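Local atomic coordinates of glycosyl hydrolase family 88 (Pedobacter heparinus, PDB entry 3WIW), a protein that hydrolyses unsaturated glucuronyl saccharides with specificity for those derived from heparin, as a glycoside hydrolase of family 88. Residues L103-D106 with T107-Y110; K187-K191 with P192-D196; P290-D293 with F294-N298. One frame throughout, in Å; residues are numbered along the deposited sequence.

Contact 1: residues L103-D106 with T107-Y110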
loop_
_atom_site.group_PDB
_atom_site.type_symbol
_atom_site.label_atom_id
_atom_site.label_comp_id
_atom_site.label_asym_id
_atom_site.label_seq_id
_atom_site.Cartn_x
_atom_site.Cartn_y
_atom_site.Cartn_z
ATOM N N LEU A 103 -16.154 -11.279 0.066
ATOM C CA LEU A 103 -16.549 -12.499 0.785
ATOM C C LEU A 103 -15.902 -13.746 0.197
ATOM O O LEU A 103 -15.818 -14.778 0.864
ATOM C CB LEU A 103 -18.073 -12.669 0.853
ATOM C CG LEU A 103 -18.783 -11.613 1.698
ATOM C CD1 LEU A 103 -20.320 -11.727 1.551
ATOM C CD2 LEU A 103 -18.383 -11.718 3.187
ATOM N N ALA A 104 -15.442 -13.652 -1.054
ATOM C CA ALA A 104 -14.716 -14.756 -1.678
ATOM C C ALA A 104 -13.344 -14.988 -1.034
ATOM O O ALA A 104 -12.690 -15.982 -1.344
ATOM C CB ALA A 104 -14.550 -14.522 -3.172
ATOM N N LEU A 105 -12.914 -14.085 -0.146
ATOM C CA LEU A 105 -11.601 -14.185 0.487
ATOM C C LEU A 105 -11.653 -14.751 1.916
ATOM O O LEU A 105 -10.681 -14.667 2.675
ATOM C CB LEU A 105 -10.906 -12.826 0.472
ATOM C CG LEU A 105 -10.592 -12.289 -0.934
ATOM C CD1 LEU A 105 -9.805 -10.987 -0.858
ATOM C CD2 LEU A 105 -9.864 -13.348 -1.788
ATOM N N ASP A 106 -12.783 -15.355 2.279
ATOM C CA ASP A 106 -13.025 -15.869 3.621
ATOM C C ASP A 106 -11.883 -16.748 4.131
ATOM O O ASP A 106 -11.515 -16.667 5.305
ATOM C CB ASP A 106 -14.341 -16.648 3.603
ATOM C CG ASP A 106 -14.669 -17.269 4.944
ATOM O OD1 ASP A 106 -14.198 -18.396 5.208
ATOM O OD2 ASP A 106 -15.386 -16.629 5.745
ATOM N N THR A 107 -11.313 -17.581 3.256
ATOM C CA THR A 107 -10.287 -18.546 3.678
ATOM C C THR A 107 -9.025 -17.890 4.237
ATOM O O THR A 107 -8.258 -18.529 4.964
ATOM C CB THR A 107 -9.878 -19.532 2.547
ATOM O OG1 THR A 107 -9.478 -18.797 1.381
ATOM C CG2 THR A 107 -11.018 -20.503 2.200
ATOM N N ILE A 108 -8.800 -16.621 3.902
ATOM C CA ILE A 108 -7.578 -15.957 4.350
ATOM C C ILE A 108 -7.521 -15.818 5.875
ATOM O O ILE A 108 -6.455 -15.687 6.455
ATOM C CB ILE A 108 -7.374 -14.609 3.653
ATOM C CG1 ILE A 108 -7.444 -14.814 2.138
ATOM C CG2 ILE A 108 -6.020 -14.002 4.028
ATOM C CD1 ILE A 108 -7.289 -13.522 1.377
ATOM N N GLN A 109 -8.673 -15.901 6.533
ATOM C CA GLN A 109 -8.700 -15.816 7.995
ATOM C C GLN A 109 -8.014 -16.993 8.679
ATOM O O GLN A 109 -7.853 -16.981 9.901
ATOM C CB GLN A 109 -10.132 -15.720 8.496
ATOM C CG GLN A 109 -10.887 -17.045 8.436
ATOM C CD GLN A 109 -12.337 -16.888 8.793
ATOM O OE1 GLN A 109 -12.681 -16.586 9.939
ATOM N NE2 GLN A 109 -13.198 -17.096 7.819
ATOM N N TYR A 110 -7.619 -18.008 7.912
ATOM C CA TYR A 110 -6.948 -19.186 8.477
ATOM C C TYR A 110 -5.459 -19.219 8.116
ATOM O O TYR A 110 -4.748 -20.143 8.493
ATOM C CB TYR A 110 -7.644 -20.473 8.021
ATOM C CG TYR A 110 -9.109 -20.482 8.298
ATOM C CD1 TYR A 110 -9.589 -20.514 9.604
ATOM C CD2 TYR A 110 -10.026 -20.486 7.253
ATOM C CE1 TYR A 110 -10.956 -20.536 9.857
ATOM C CE2 TYR A 110 -11.386 -20.507 7.494
ATOM C CZ TYR A 110 -11.839 -20.523 8.796
ATOM O OH TYR A 110 -13.176 -20.541 9.053
HETATM O O HOH W 1 -12.177 -18.044 0.457
HETATM O O HOH W 2 -14.832 -20.214 7.118
#

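Contact 2: residues K187-K191 with P192-D196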
loop_
_atom_site.group_PDB
_atom_site.type_symbol
_atom_site.label_atom_id
_atom_site.label_comp_id
_atom_site.label_asym_id
_atom_site.label_seq_id
_atom_site.Cartn_x
_atom_site.Cartn_y
_atom_site.Cartn_z
ATOM N N LYS A 187 -7.637 -2.210 19.117
ATOM C CA LYS A 187 -8.682 -1.366 19.685
ATOM C C LYS A 187 -10.070 -2.007 19.583
ATOM O O LYS A 187 -10.822 -2.008 20.561
ATOM C CB LYS A 187 -8.668 0.024 19.042
ATOM C CG LYS A 187 -7.395 0.815 19.279
ATOM C CD LYS A 187 -7.176 1.168 20.744
ATOM C CE LYS A 187 -6.017 2.172 20.860
ATOM N NZ LYS A 187 -4.989 1.767 21.866
ATOM N N GLU A 188 -10.404 -2.552 18.415
ATOM C CA GLU A 188 -11.732 -3.110 18.157
ATOM C C GLU A 188 -12.038 -4.276 19.099
ATOM O O GLU A 188 -13.162 -4.411 19.582
ATOM C CB GLU A 188 -11.832 -3.566 16.686
ATOM C CG GLU A 188 -13.083 -4.385 16.339
ATOM C CD GLU A 188 -14.385 -3.609 16.513
ATOM O OE1 GLU A 188 -15.436 -4.253 16.709
ATOM O OE2 GLU A 188 -14.358 -2.362 16.436
ATOM N N PHE A 189 -11.042 -5.123 19.341
ATOM C CA PHE A 189 -11.227 -6.358 20.106
ATOM C C PHE A 189 -10.676 -6.304 21.525
ATOM O O PHE A 189 -10.614 -7.340 22.216
ATOM C CB PHE A 189 -10.645 -7.553 19.329
ATOM C CG PHE A 189 -11.265 -7.729 17.969
ATOM C CD1 PHE A 189 -12.581 -8.161 17.851
ATOM C CD2 PHE A 189 -10.559 -7.410 16.815
ATOM C CE1 PHE A 189 -13.174 -8.297 16.608
ATOM C CE2 PHE A 189 -11.147 -7.550 15.557
ATOM C CZ PHE A 189 -12.467 -7.989 15.460
ATOM N N ASN A 190 -10.278 -5.112 21.962
ATOM C CA ASN A 190 -9.786 -4.942 23.331
ATOM C C ASN A 190 -8.593 -5.861 23.606
ATOM O O ASN A 190 -8.566 -6.617 24.590
ATOM C CB ASN A 190 -10.920 -5.151 24.342
ATOM C CG ASN A 190 -12.034 -4.137 24.170
ATOM O OD1 ASN A 190 -11.780 -2.943 24.032
ATOM N ND2 ASN A 190 -13.272 -4.612 24.146
ATOM N N LYS A 191 -7.614 -5.773 22.709
ATOM C CA LYS A 191 -6.410 -6.596 22.762
ATOM C C LYS A 191 -5.215 -5.656 22.741
ATOM O O LYS A 191 -4.586 -5.471 21.694
ATOM C CB LYS A 191 -6.353 -7.504 21.530
ATOM C CG LYS A 191 -7.345 -8.650 21.554
ATOM C CD LYS A 191 -6.914 -9.665 22.580
ATOM C CE LYS A 191 -7.429 -11.042 22.255
ATOM N NZ LYS A 191 -7.122 -11.918 23.399
ATOM N N PRO A 192 -4.923 -5.017 23.882
ATOM C CA PRO A 192 -3.813 -4.060 23.938
ATOM C C PRO A 192 -2.480 -4.666 23.490
ATOM O O PRO A 192 -1.694 -3.939 22.897
ATOM C CB PRO A 192 -3.775 -3.614 25.409
ATOM C CG PRO A 192 -4.654 -4.562 26.137
ATOM C CD PRO A 192 -5.613 -5.160 25.175
ATOM N N GLU A 193 -2.235 -5.958 23.698
ATOM C CA GLU A 193 -0.961 -6.518 23.244
ATOM C C GLU A 193 -0.852 -6.541 21.729
ATOM O O GLU A 193 0.253 -6.430 21.189
ATOM C CB GLU A 193 -0.678 -7.904 23.837
ATOM C CG GLU A 193 -0.336 -7.890 25.358
ATOM C CD GLU A 193 0.421 -9.126 25.831
ATOM O OE1 GLU A 193 -0.241 -9.968 26.417
ATOM O OE2 GLU A 193 1.656 -9.260 25.633
ATOM N N TRP A 194 -1.982 -6.621 21.029
ATOM C CA TRP A 194 -1.951 -6.540 19.559
ATOM C C TRP A 194 -1.530 -5.145 19.129
ATOM O O TRP A 194 -0.682 -4.978 18.246
ATOM C CB TRP A 194 -3.315 -6.857 18.945
ATOM C CG TRP A 194 -3.786 -8.293 19.093
ATOM C CD1 TRP A 194 -3.128 -9.330 19.709
ATOM C CD2 TRP A 194 -5.028 -8.831 18.618
ATOM N NE1 TRP A 194 -3.895 -10.482 19.642
ATOM C CE2 TRP A 194 -5.059 -10.203 18.966
ATOM C CE3 TRP A 194 -6.114 -8.288 17.920
ATOM C CZ2 TRP A 194 -6.142 -11.039 18.651
ATOM C CZ3 TRP A 194 -7.196 -9.112 17.615
ATOM C CH2 TRP A 194 -7.203 -10.473 17.970
ATOM N N PHE A 195 -2.157 -4.135 19.729
ATOM C CA PHE A 195 -1.839 -2.747 19.417
ATOM C C PHE A 195 -0.379 -2.455 19.766
ATOM O O PHE A 195 0.354 -1.873 18.950
ATOM C CB PHE A 195 -2.798 -1.829 20.189
ATOM C CG PHE A 195 -2.584 -0.370 19.939
ATOM C CD1 PHE A 195 -1.620 0.342 20.640
ATOM C CD2 PHE A 195 -3.348 0.295 18.987
ATOM C CE1 PHE A 195 -1.419 1.699 20.400
ATOM C CE2 PHE A 195 -3.153 1.640 18.737
ATOM C CZ PHE A 195 -2.188 2.342 19.442
ATOM N N ASP A 196 0.047 -2.877 20.956
ATOM C CA ASP A 196 1.408 -2.632 21.420
ATOM C C ASP A 196 2.433 -3.339 20.542
ATOM O O ASP A 196 3.519 -2.803 20.299
ATOM C CB ASP A 196 1.585 -3.069 22.884
ATOM C CG ASP A 196 0.697 -2.287 23.852
ATOM O OD1 ASP A 196 0.200 -1.198 23.496
ATOM O OD2 ASP A 196 0.511 -2.773 24.989
#

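Contact 3: residues P290-D293 with F294-N298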
loop_
_atom_site.group_PDB
_atom_site.type_symbol
_atom_site.label_atom_id
_atom_site.label_comp_id
_atom_site.label_asym_id
_atom_site.label_seq_id
_atom_site.Cartn_x
_atom_site.Cartn_y
_atom_site.Cartn_z
ATOM N N PRO A 290 8.270 8.301 -9.250
ATOM C CA PRO A 290 9.659 7.857 -9.027
ATOM C C PRO A 290 10.186 6.839 -10.030
ATOM O O PRO A 290 9.432 6.044 -10.591
ATOM C CB PRO A 290 9.603 7.198 -7.631
ATOM C CG PRO A 290 8.431 7.871 -6.959
ATOM C CD PRO A 290 7.420 8.073 -8.062
ATOM N N LEU A 291 11.496 6.874 -10.262
ATOM C CA LEU A 291 12.175 5.725 -10.858
ATOM C C LEU A 291 11.941 4.501 -9.978
ATOM O O LEU A 291 11.728 4.622 -8.778
ATOM C CB LEU A 291 13.661 6.016 -10.919
ATOM C CG LEU A 291 14.057 7.373 -11.520
ATOM C CD1 LEU A 291 15.598 7.516 -11.496
ATOM C CD2 LEU A 291 13.449 7.571 -12.914
ATOM N N TRP A 292 12.027 3.305 -10.545
ATOM C CA TRP A 292 11.698 2.135 -9.743
ATOM C C TRP A 292 12.651 1.974 -8.542
ATOM O O TRP A 292 12.277 1.423 -7.502
ATOM C CB TRP A 292 11.679 0.880 -10.624
ATOM C CG TRP A 292 13.046 0.487 -11.071
ATOM C CD1 TRP A 292 13.749 1.008 -12.138
ATOM C CD2 TRP A 292 13.910 -0.466 -10.454
ATOM N NE1 TRP A 292 15.012 0.436 -12.189
ATOM C CE2 TRP A 292 15.128 -0.476 -11.165
ATOM C CE3 TRP A 292 13.772 -1.311 -9.343
ATOM C CZ2 TRP A 292 16.192 -1.332 -10.816
ATOM C CZ3 TRP A 292 14.831 -2.159 -8.995
ATOM C CH2 TRP A 292 16.024 -2.148 -9.725
ATOM N N ASP A 293 13.879 2.467 -8.675
ATOM C CA ASP A 293 14.834 2.548 -7.582
ATOM C C ASP A 293 15.524 3.898 -7.733
ATOM O O ASP A 293 15.954 4.273 -8.838
ATOM C CB ASP A 293 15.838 1.384 -7.635
ATOM C CG ASP A 293 16.751 1.321 -6.409
ATOM O OD1 ASP A 293 17.541 2.271 -6.173
ATOM O OD2 ASP A 293 16.706 0.304 -5.667
ATOM N N PHE A 294 15.630 4.646 -6.631
ATOM C CA PHE A 294 16.169 6.002 -6.691
ATOM C C PHE A 294 17.650 6.050 -7.071
ATOM O O PHE A 294 18.146 7.113 -7.451
ATOM C CB PHE A 294 16.007 6.720 -5.343
ATOM C CG PHE A 294 14.599 7.233 -5.070
ATOM C CD1 PHE A 294 13.588 6.413 -4.587
ATOM C CD2 PHE A 294 14.304 8.575 -5.269
ATOM C CE1 PHE A 294 12.312 6.924 -4.334
ATOM C CE2 PHE A 294 13.029 9.086 -5.021
ATOM C CZ PHE A 294 12.033 8.252 -4.557
ATOM N N ASP A 295 18.354 4.914 -6.981
ATOM C CA ASP A 295 19.806 4.913 -7.147
ATOM C C ASP A 295 20.305 4.430 -8.497
ATOM O O ASP A 295 21.514 4.295 -8.699
ATOM C CB ASP A 295 20.481 4.184 -5.988
ATOM C CG ASP A 295 20.245 4.893 -4.674
ATOM O OD1 ASP A 295 20.130 6.131 -4.660
ATOM O OD2 ASP A 295 20.122 4.231 -3.655
ATOM N N VAL A 296 19.399 4.146 -9.423
ATOM C CA VAL A 296 19.820 3.750 -10.756
ATOM C C VAL A 296 20.650 4.835 -11.435
ATOM O O VAL A 296 20.493 6.022 -11.182
ATOM C CB VAL A 296 18.637 3.375 -11.661
ATOM C CG1 VAL A 296 17.896 2.171 -11.082
ATOM C CG2 VAL A 296 17.691 4.560 -11.881
ATOM N N HIS A 297 21.539 4.423 -12.321
ATOM C CA HIS A 297 22.395 5.397 -12.971
ATOM C C HIS A 297 21.694 6.065 -14.169
ATOM O O HIS A 297 22.057 7.167 -14.567
ATOM C CB HIS A 297 23.670 4.720 -13.446
ATOM C CG HIS A 297 23.458 3.910 -14.673
ATOM N ND1 HIS A 297 22.789 2.707 -14.653
ATOM C CD2 HIS A 297 23.729 4.173 -15.973
ATOM C CE1 HIS A 297 22.703 2.238 -15.884
ATOM N NE2 HIS A 297 23.262 3.109 -16.705
ATOM N N ASN A 298 20.692 5.396 -14.744
ATOM C CA ASN A 298 20.083 5.833 -16.015
ATOM C C ASN A 298 18.770 6.579 -15.795
ATOM O O ASN A 298 17.701 6.077 -16.127
ATOM C CB ASN A 298 19.864 4.631 -16.973
ATOM C CG ASN A 298 18.918 3.547 -16.403
ATOM O OD1 ASN A 298 18.820 3.336 -15.190
ATOM N ND2 ASN A 298 18.226 2.848 -17.309
HETATM O O HOH W 3 16.768 1.448 -14.334
#

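Contact 1: residues L103-D106 with T107-Y110
Leu105 and Asp106 offer their carbonyls to Ile108 and Gln109 in two successive i to i+3 backbone bonds, Ile108 N to Leu105 O (3.0 Å) and Gln109 N to Asp106 O (3.2 Å), which begin the 3-10 turn in the loop after helix 92-103. Asp106 O takes a second bond, from the side-chain amide of Gln109, with NE2 at 3.1 Å. The two donors reach this oxygen from opposite faces of its carbonyl plane. The side-chain bond is bent, with an N-H...O angle of 142°. Gln109 CG sits between its own backbone N and carbonyl carbon (chi1 75°), which turns the amide back over the turn. Asp106 OD1 and OD2 each lie 3.1 Å from Gln109 NE2, the carboxylate plane turned 69° from that of the amide. OD1 accepts from water 2 (2.7 Å), which also bonds the Tyr110 hydroxyl. Gln109 CG lies over the centre of one face of the Tyr110 ring. On another side of the turn, Leu105 CB meets Ile108 CD1 at 3.8 Å, the two side chains pointing the same way. Ile108 also packs on Leu117 and Leu121 of helix 117-132. Gln109 OE1 is bonded to Asn143 ND2 of helix 138-150. A leucine in place of Gln109 would probably leave Asp106 O with one donor fewer and Asn143 ND2 without this acceptor. One amide thus serves both ways: its NH2 adds a second bond to a carbonyl of the turn, and its oxygen ties the turn to helix 138-150.

Contact 2: residues K187-K191 with P192-D196
Lys191 O receives two backbone bonds from the first turn of helix 192-208. Trp194 N is the closer donor at 2.9 Å; Phe195 N makes a weak bond at 3.4 Å. The other polar contact is a cation-pi interaction. Lys187 NZ sits 3.5 Å from the centroid of the Phe195 ring, only 6° off the ring normal. Lys187 CE adds a CH-pi contact over the same face. Bends at chi2 (-65°) and chi4 (-130°) bring the end of the lysine chain over the ring. Together these residues form a tight helix-loop-helix connection in the alpha6/alpha6 barrel. Helix 175-188 ends, Phe189 leaves helical geometry, and Lys191 takes the N-cap position ahead of Pro192. The aliphatic part of Lys191 lies over one face of the Trp194 indole. Its CG is 3.6 Å from the centroid of the six-membered ring, a CH-pi contact almost along the normal, and CB lies over the same system, 3.5 Å from Trp194 CD2. Phe189 CD2 comes to the edge of the indole, 3.9 Å from Trp194 CZ3. Farther out, Trp194 meets the ring of Tyr149 and touches Ala145 of helix 138-150, while the Phe195 ring meets that of Tyr183.

Contact 3: residues P290-D293 with F294-N298
Val296 puts its two methyl groups against the side chains of Leu291 and Trp292. CG2 meets Leu291 CD1 at 3.6 Å. CG1 lies 3.5 Å from Trp292 NE1, approaching the indole obliquely. With CG1 anti to the carbonyl carbon (chi1 -62°), the branches divide between these two neighbours. Pro290 CB adds a looser contact with Phe294 CZ (4.1 Å), and the Phe294 ring also packs on Ala245 and Gln248 of helix 245-262. Asp293 to Val296 form a type I beta turn, closed by a weak bond from Val296 N to Asp293 O at 3.5 Å. Asp293 OD1 accepts from Asp295 N at 2.9 Å, an Asx turn within the beta turn; it uses its anti lone pair, with an N-H...O angle of 160°. Its OD2 is held by Ser242 OG and Leu238 N. In the plane of the Trp292 ring, at its edge, water 3 joins NE1 to Asn298 OD1. Asp293 lies about 6 Å from Thr234, and Trp292 about 7 Å from Arg246, side chain to side chain; both neighbours are predicted substrate-binding residues. The buried Asp293 carboxylate thus has partners on both oxygens, one within the turn and the others in 238-242.

Overall arrangement
The three contacts follow one another along the chain, and all lie at connections between helices of one alpha6/alpha6 barrel. Contact 1 lies between helices 92-103 and 117-132. Contact 2 joins helix 175-188 to helix 192-208, and contact 3 lies between helices 265-279 and 306-322. The centres of contacts 1 and 2 are about 22 Å apart, with nearest atoms about 10 Å apart; both pack on helix 138-150. Contact 3 is on the opposite side of the chain's centre, its centre about 37 Å from that of contact 1 and about 39 Å from that of contact 2. Contacts 1 and 3 come near predicted catalytic or substrate-binding residues, whereas contact 2 is a surface connection away from them.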